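Local atomic coordinates of ribonuclease (Nicotiana glutinosa, PDB entry 1IYB), a protein that probably cleaves single-stranded RNA as a ribonuclease of the T2 family and binds guanosine-5'-monophosphate, with the guanine base held in a guanine-binding site. Residues A[10-24]-A[167-181]. Sequence-based numbering, arbitrary orientation.
Sequences FFYFVQQWPGSYCDT and DESGNSQLYQIYICV. With 5GP (guanosine-5'-monophosphate), chain C.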
loop_
_atom_site.group_PDB
_atom_site.type_symbol
_atom_site.label_atom_id
_atom_site.label_comp_id
_atom_site.label_asym_id
_atom_site.label_seq_id
_atom_site.Cartn_x
_atom_site.Cartn_y
_atom_site.Cartn_z
ATOM N N PHE A 10 -17.278 -1.231 2.079
ATOM C CA PHE A 10 -17.876 0.099 2.194
ATOM C C PHE A 10 -16.851 1.163 1.807
ATOM O O PHE A 10 -15.708 0.833 1.496
ATOM C CB PHE A 10 -18.341 0.327 3.640
ATOM C CG PHE A 10 -17.217 0.401 4.636
ATOM C CD1 PHE A 10 -16.594 1.616 4.918
ATOM C CD2 PHE A 10 -16.762 -0.746 5.280
ATOM C CE1 PHE A 10 -15.535 1.684 5.826
ATOM C CE2 PHE A 10 -15.705 -0.688 6.187
ATOM C CZ PHE A 10 -15.089 0.529 6.462
ATOM N N PHE A 11 -17.256 2.432 1.813
ATOM C CA PHE A 11 -16.330 3.517 1.485
ATOM C C PHE A 11 -16.126 4.455 2.662
ATOM O O PHE A 11 -17.028 4.664 3.470
ATOM C CB PHE A 11 -16.847 4.455 0.381
ATOM C CG PHE A 11 -17.138 3.811 -0.939
ATOM C CD1 PHE A 11 -18.393 3.272 -1.204
ATOM C CD2 PHE A 11 -16.197 3.859 -1.966
ATOM C CE1 PHE A 11 -18.715 2.800 -2.476
ATOM C CE2 PHE A 11 -16.505 3.388 -3.241
ATOM C CZ PHE A 11 -17.768 2.859 -3.498
ATOM N N TYR A 12 -14.935 5.034 2.731
ATOM C CA TYR A 12 -14.640 6.076 3.706
ATOM C C TYR A 12 -14.620 7.323 2.826
ATOM O O TYR A 12 -13.886 7.358 1.833
ATOM C CB TYR A 12 -13.239 5.940 4.314
ATOM C CG TYR A 12 -13.104 5.031 5.516
ATOM C CD1 TYR A 12 -12.049 4.126 5.594
ATOM C CD2 TYR A 12 -13.999 5.092 6.585
ATOM C CE1 TYR A 12 -11.883 3.299 6.696
ATOM C CE2 TYR A 12 -13.841 4.262 7.704
ATOM C CZ TYR A 12 -12.778 3.368 7.746
ATOM O OH TYR A 12 -12.600 2.528 8.821
ATOM N N PHE A 13 -15.444 8.320 3.135
ATOM C CA PHE A 13 -15.395 9.570 2.380
ATOM C C PHE A 13 -14.547 10.443 3.296
ATOM O O PHE A 13 -14.974 10.802 4.397
ATOM C CB PHE A 13 -16.787 10.178 2.182
ATOM C CG PHE A 13 -16.759 11.543 1.549
ATOM C CD1 PHE A 13 -16.117 11.752 0.329
ATOM C CD2 PHE A 13 -17.353 12.626 2.185
ATOM C CE1 PHE A 13 -16.065 13.025 -0.247
ATOM C CE2 PHE A 13 -17.305 13.902 1.615
ATOM C CZ PHE A 13 -16.662 14.101 0.401
ATOM N N VAL A 14 -13.340 10.769 2.840
ATOM C CA VAL A 14 -12.381 11.518 3.645
ATOM C C VAL A 14 -12.146 12.962 3.226
ATOM O O VAL A 14 -11.883 13.242 2.058
ATOM C CB VAL A 14 -11.021 10.778 3.629
ATOM C CG1 VAL A 14 -10.051 11.423 4.609
ATOM C CG2 VAL A 14 -11.234 9.306 3.959
ATOM N N GLN A 15 -12.236 13.868 4.197
ATOM C CA GLN A 15 -12.004 15.291 3.964
ATOM C C GLN A 15 -10.864 15.768 4.862
ATOM O O GLN A 15 -10.730 15.315 6.002
ATOM C CB GLN A 15 -13.265 16.102 4.262
ATOM C CG GLN A 15 -14.411 15.820 3.314
ATOM C CD GLN A 15 -15.562 16.786 3.512
ATOM O OE1 GLN A 15 -15.421 17.988 3.270
ATOM N NE2 GLN A 15 -16.701 16.274 3.963
ATOM N N GLN A 16 -10.046 16.680 4.340
ATOM C CA GLN A 16 -8.904 17.206 5.080
ATOM C C GLN A 16 -9.058 18.688 5.389
ATOM O O GLN A 16 -9.664 19.436 4.616
ATOM C CB GLN A 16 -7.611 17.003 4.269
ATOM C CG GLN A 16 -7.618 17.701 2.902
ATOM C CD GLN A 16 -6.269 17.649 2.188
ATOM O OE1 GLN A 16 -5.333 16.989 2.642
ATOM N NE2 GLN A 16 -6.169 18.347 1.059
ATOM N N TRP A 17 -8.511 19.105 6.528
ATOM C CA TRP A 17 -8.548 20.507 6.918
ATOM C C TRP A 17 -7.229 21.130 6.463
ATOM O O TRP A 17 -6.164 20.763 6.951
ATOM C CB TRP A 17 -8.693 20.655 8.435
ATOM C CG TRP A 17 -8.662 22.090 8.847
ATOM C CD1 TRP A 17 -7.737 22.696 9.656
ATOM C CD2 TRP A 17 -9.550 23.122 8.408
ATOM N NE1 TRP A 17 -7.996 24.043 9.738
ATOM C CE2 TRP A 17 -9.102 24.332 8.983
ATOM C CE3 TRP A 17 -10.683 23.143 7.580
ATOM C CZ2 TRP A 17 -9.747 25.554 8.754
ATOM C CZ3 TRP A 17 -11.325 24.358 7.351
ATOM C CH2 TRP A 17 -10.851 25.549 7.939
ATOM N N PRO A 18 -7.284 22.075 5.514
ATOM C CA PRO A 18 -6.050 22.702 5.033
ATOM C C PRO A 18 -5.169 23.329 6.113
ATOM O O PRO A 18 -3.940 23.301 6.013
ATOM C CB PRO A 18 -6.551 23.716 3.997
ATOM C CG PRO A 18 -7.962 23.997 4.423
ATOM C CD PRO A 18 -8.462 22.637 4.832
ATOM N N GLY A 19 -5.790 23.884 7.146
ATOM C CA GLY A 19 -5.012 24.492 8.213
ATOM C C GLY A 19 -4.109 23.510 8.942
ATOM O O GLY A 19 -3.088 23.902 9.510
ATOM N N SER A 20 -4.477 22.231 8.929
ATOM C CA SER A 20 -3.693 21.200 9.600
ATOM C C SER A 20 -2.708 20.506 8.669
ATOM O O SER A 20 -1.765 19.852 9.114
ATOM C CB SER A 20 -4.622 20.165 10.235
ATOM O OG SER A 20 -5.314 20.736 11.333
ATOM N N TYR A 21 -2.935 20.624 7.368
ATOM C CA TYR A 21 -2.020 20.017 6.413
ATOM C C TYR A 21 -0.849 20.972 6.204
ATOM O O TYR A 21 0.267 20.550 5.903
ATOM C CB TYR A 21 -2.713 19.788 5.067
ATOM C CG TYR A 21 -1.861 19.038 4.062
ATOM C CD1 TYR A 21 -1.876 17.647 4.010
ATOM C CD2 TYR A 21 -1.027 19.720 3.176
ATOM C CE1 TYR A 21 -1.086 16.949 3.098
ATOM C CE2 TYR A 21 -0.229 19.031 2.258
ATOM C CZ TYR A 21 -0.268 17.648 2.227
ATOM O OH TYR A 21 0.491 16.958 1.312
ATOM N N CYS A 22 -1.113 22.260 6.393
ATOM C CA CYS A 22 -0.116 23.300 6.164
ATOM C C CYS A 22 0.664 23.889 7.335
ATOM O O CYS A 22 1.479 24.788 7.128
ATOM C CB CYS A 22 -0.774 24.451 5.409
ATOM S SG CYS A 22 -1.098 24.123 3.649
ATOM N N ASP A 23 0.438 23.406 8.552
ATOM C CA ASP A 23 1.155 23.964 9.695
ATOM C C ASP A 23 2.084 22.974 10.392
ATOM O O ASP A 23 2.369 23.117 11.583
ATOM C CB ASP A 23 0.156 24.540 10.702
ATOM C CG ASP A 23 -0.689 23.469 11.356
ATOM O OD1 ASP A 23 -0.667 22.323 10.867
ATOM O OD2 ASP A 23 -1.377 23.775 12.352
ATOM N N THR A 24 2.561 21.977 9.654
ATOM C CA THR A 24 3.466 20.988 10.226
ATOM C C THR A 24 4.902 21.364 9.874
ATOM O O THR A 24 5.149 22.426 9.299
ATOM C CB THR A 24 3.186 19.575 9.679
ATOM O OG1 THR A 24 3.615 19.495 8.314
ATOM C CG2 THR A 24 1.700 19.257 9.762
ATOM N N ASP A 167 1.088 19.665 14.668
ATOM C CA ASP A 167 1.585 20.880 14.035
ATOM C C ASP A 167 3.047 21.049 14.430
ATOM O O ASP A 167 3.644 20.139 15.004
ATOM C CB ASP A 167 0.763 22.099 14.473
ATOM C CG ASP A 167 0.932 22.433 15.947
ATOM O OD1 ASP A 167 0.202 23.322 16.435
ATOM O OD2 ASP A 167 1.791 21.823 16.615
ATOM N N GLU A 168 3.626 22.205 14.125
ATOM C CA GLU A 168 5.023 22.447 14.463
ATOM C C GLU A 168 5.220 22.586 15.970
ATOM O O GLU A 168 6.220 22.119 16.516
ATOM C CB GLU A 168 5.535 23.708 13.762
ATOM C CG GLU A 168 5.494 23.639 12.247
ATOM C CD GLU A 168 6.262 24.772 11.594
ATOM O OE1 GLU A 168 7.501 24.822 11.758
ATOM O OE2 GLU A 168 5.630 25.614 10.921
ATOM N N SER A 169 4.263 23.223 16.638
ATOM C CA SER A 169 4.344 23.430 18.082
ATOM C C SER A 169 4.112 22.150 18.886
ATOM O O SER A 169 4.145 22.169 20.118
ATOM C CB SER A 169 3.337 24.498 18.516
ATOM O OG SER A 169 3.616 25.744 17.898
ATOM N N GLY A 170 3.874 21.045 18.187
ATOM C CA GLY A 170 3.657 19.775 18.859
ATOM C C GLY A 170 2.232 19.525 19.315
ATOM O O GLY A 170 1.942 18.492 19.919
ATOM N N ASN A 171 1.337 20.465 19.029
ATOM C CA ASN A 171 -0.060 20.326 19.422
ATOM C C ASN A 171 -0.824 19.359 18.524
ATOM O O ASN A 171 -0.621 19.330 17.308
ATOM C CB ASN A 171 -0.759 21.687 19.394
ATOM C CG ASN A 171 -0.267 22.624 20.482
ATOM O OD1 ASN A 171 -0.768 23.738 20.624
ATOM N ND2 ASN A 171 0.715 22.174 21.254
ATOM N N SER A 172 -1.693 18.562 19.139
ATOM C CA SER A 172 -2.523 17.611 18.411
ATOM C C SER A 172 -3.626 18.453 17.782
ATOM O O SER A 172 -4.194 19.328 18.437
ATOM C CB SER A 172 -3.123 16.589 19.378
ATOM O OG SER A 172 -3.921 15.641 18.693
ATOM N N GLN A 173 -3.937 18.195 16.516
ATOM C CA GLN A 173 -4.943 18.990 15.829
ATOM C C GLN A 173 -5.877 18.197 14.921
ATOM O O GLN A 173 -5.520 17.128 14.418
ATOM C CB GLN A 173 -4.242 20.067 15.002
ATOM C CG GLN A 173 -3.254 19.486 14.007
ATOM C CD GLN A 173 -2.487 20.540 13.231
ATOM O OE1 GLN A 173 -1.778 20.219 12.278
ATOM N NE2 GLN A 173 -2.615 21.797 13.638
ATOM N N LEU A 174 -7.073 18.740 14.723
ATOM C CA LEU A 174 -8.083 18.130 13.859
ATOM C C LEU A 174 -7.536 18.151 12.436
ATOM O O LEU A 174 -7.351 19.220 11.856
ATOM C CB LEU A 174 -9.379 18.940 13.925
ATOM C CG LEU A 174 -10.551 18.492 13.047
ATOM C CD1 LEU A 174 -10.951 17.077 13.413
ATOM C CD2 LEU A 174 -11.721 19.446 13.230
ATOM N N TYR A 175 -7.298 16.972 11.869
ATOM C CA TYR A 175 -6.731 16.874 10.529
ATOM C C TYR A 175 -7.696 16.355 9.458
ATOM O O TYR A 175 -7.940 17.037 8.462
ATOM C CB TYR A 175 -5.468 16.012 10.612
ATOM C CG TYR A 175 -4.796 15.701 9.299
ATOM C CD1 TYR A 175 -4.653 16.675 8.312
ATOM C CD2 TYR A 175 -4.273 14.433 9.056
ATOM C CE1 TYR A 175 -4.003 16.389 7.114
ATOM C CE2 TYR A 175 -3.623 14.140 7.867
ATOM C CZ TYR A 175 -3.493 15.121 6.902
ATOM O OH TYR A 175 -2.851 14.830 5.720
ATOM N N GLN A 176 -8.240 15.157 9.639
ATOM C CA GLN A 176 -9.174 14.620 8.652
ATOM C C GLN A 176 -10.422 14.054 9.313
ATOM O O GLN A 176 -10.388 13.626 10.470
ATOM C CB GLN A 176 -8.510 13.527 7.805
ATOM C CG GLN A 176 -7.204 13.953 7.152
ATOM C CD GLN A 176 -6.804 13.050 6.006
ATOM O OE1 GLN A 176 -7.118 13.327 4.852
ATOM N NE2 GLN A 176 -6.119 11.957 6.319
ATOM N N ILE A 177 -11.524 14.062 8.572
ATOM C CA ILE A 177 -12.791 13.548 9.065
ATOM C C ILE A 177 -13.318 12.513 8.081
ATOM O O ILE A 177 -13.393 12.768 6.878
ATOM C CB ILE A 177 -13.804 14.695 9.256
ATOM C CG1 ILE A 177 -13.312 15.607 10.384
ATOM C CG2 ILE A 177 -15.197 14.140 9.576
ATOM C CD1 ILE A 177 -14.229 16.765 10.702
ATOM N N TYR A 178 -13.658 11.341 8.614
ATOM C CA TYR A 178 -14.151 10.206 7.834
ATOM C C TYR A 178 -15.648 9.966 8.027
ATOM O O TYR A 178 -16.141 9.935 9.156
ATOM C CB TYR A 178 -13.417 8.924 8.257
ATOM C CG TYR A 178 -11.923 8.877 8.006
ATOM C CD1 TYR A 178 -11.070 9.873 8.488
ATOM C CD2 TYR A 178 -11.354 7.796 7.335
ATOM C CE1 TYR A 178 -9.687 9.787 8.308
ATOM C CE2 TYR A 178 -9.975 7.698 7.152
ATOM C CZ TYR A 178 -9.149 8.694 7.639
ATOM O OH TYR A 178 -7.788 8.588 7.461
ATOM N N ILE A 179 -16.361 9.776 6.922
ATOM C CA ILE A 179 -17.797 9.493 6.949
ATOM C C ILE A 179 -17.974 8.237 6.101
ATOM O O ILE A 179 -17.420 8.152 5.009
ATOM C CB ILE A 179 -18.616 10.643 6.321
ATOM C CG1 ILE A 179 -18.364 11.943 7.090
ATOM C CG2 ILE A 179 -20.099 10.290 6.325
ATOM C CD1 ILE A 179 -18.738 11.874 8.545
ATOM N N CYS A 180 -18.736 7.261 6.587
ATOM C CA CYS A 180 -18.909 6.029 5.821
ATOM C C CYS A 180 -20.101 5.988 4.867
ATOM O O CYS A 180 -21.174 6.523 5.156
ATOM C CB CYS A 180 -18.924 4.827 6.778
ATOM S SG CYS A 180 -17.264 4.564 7.477
ATOM N N VAL A 181 -19.879 5.366 3.709
ATOM C CA VAL A 181 -20.889 5.214 2.664
ATOM C C VAL A 181 -21.009 3.723 2.356
ATOM O O VAL A 181 -20.006 3.012 2.333
ATOM C CB VAL A 181 -20.470 5.959 1.373
ATOM C CG1 VAL A 181 -21.570 5.865 0.327
ATOM C CG2 VAL A 181 -20.154 7.411 1.691
HETATM P P 5GP C . -4.090 8.242 0.073
HETATM O O1P 5GP C . -3.910 6.792 0.191
HETATM O O2P 5GP C . -5.309 8.604 -0.753
HETATM O O3P 5GP C . -4.158 8.903 1.493
HETATM O "O5'" 5GP C . -2.818 8.988 -0.639
HETATM C "C5'" 5GP C . -2.719 10.459 -0.697
HETATM C "C4'" 5GP C . -1.451 10.989 -1.409
HETATM O "O4'" 5GP C . -1.906 12.096 -2.307
HETATM C "C3'" 5GP C . -0.343 11.648 -0.592
HETATM O "O3'" 5GP C . 0.597 10.732 -0.052
HETATM C "C2'" 5GP C . 0.333 12.619 -1.567
HETATM O "O2'" 5GP C . 1.378 11.983 -2.334
HETATM C "C1'" 5GP C . -0.828 13.084 -2.431
HETATM N N9 5GP C . -1.349 14.479 -2.276
HETATM C C8 5GP C . -1.345 15.523 -3.174
HETATM N N7 5GP C . -1.978 16.610 -2.783
HETATM C C5 5GP C . -2.437 16.237 -1.503
HETATM C C6 5GP C . -3.202 17.009 -0.567
HETATM O O6 5GP C . -3.614 18.157 -0.688
HETATM N N1 5GP C . -3.469 16.268 0.627
HETATM C C2 5GP C . -3.039 14.961 0.845
HETATM N N2 5GP C . -3.402 14.456 2.042
HETATM N N3 5GP C . -2.322 14.234 -0.032
HETATM C C4 5GP C . -2.057 14.938 -1.186
HETATM O O HOH W 1 -5.134 14.928 4.251
HETATM O O HOH W 2 -1.011 25.761 14.576
#
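Tyr-178 sets the edge of its ring against a face of Tyr-12 in a T-shaped stack, the planes at 85° and CD2 of Tyr-178 3.7 Å from CG of Tyr-12. Phe-10 CE1 lies over the opposite face, and the Tyr-12 ring is thus packed against on both faces, while the SG of Cys-180, disulfide-bonded to Cys-191, approaches Tyr-12 CD2 obliquely at 3.4 Å. Valine suits position 14 because its methyls pack in two directions, CG2 over the face of Tyr-178 in a CH-pi contact and CG1 3.5 Å from Gln-176 OE1; this amide is held by His-43 at OE1 and Glu-163 at NE2. The hydroxyls of Tyr-12 and Tyr-178 reach Ile-193 O and Glu-163, which satisfies their polar ends. Beneath this tight end run paired backbone hydrogen bonds of antiparallel strands 10-16 and 172-181, with Phe-11, Phe-13 and Val-181 on the other face.

The ladder ends at Trp-17 N to Tyr-175 O; near the largely exposed type I turn 167-170, side-chain bonds and one backbone bond, Glu-168 N to Asp-23 O, take over. Ser-20 OG, small enough to come close, donates to Leu-174 O at 2.6 Å from above the carbonyl plane. The extended chain of Gln-173 carries its amide almost coplanar with the carboxylate of Asp-23, and NE2 gives a nearly straight 2.7 Å bond to the syn lone pair of OD2. Were Gln-173 cut back to an alanine, the Asp-23 carboxylate would probably lose this donor and be freer to turn.

Between the two ends, Gln-16 OE1 accepts from guanine N1 at 2.8 Å and from N2, with a water also bridging OE1 and N2, while NE2 donates to O6. With Tyr-21 laid face-on to the base, the strand pair and helix 18-21 supply Gln-16, Tyr-21 and Tyr-175 to the guanine-binding pocket of a ribonuclease T2 fold.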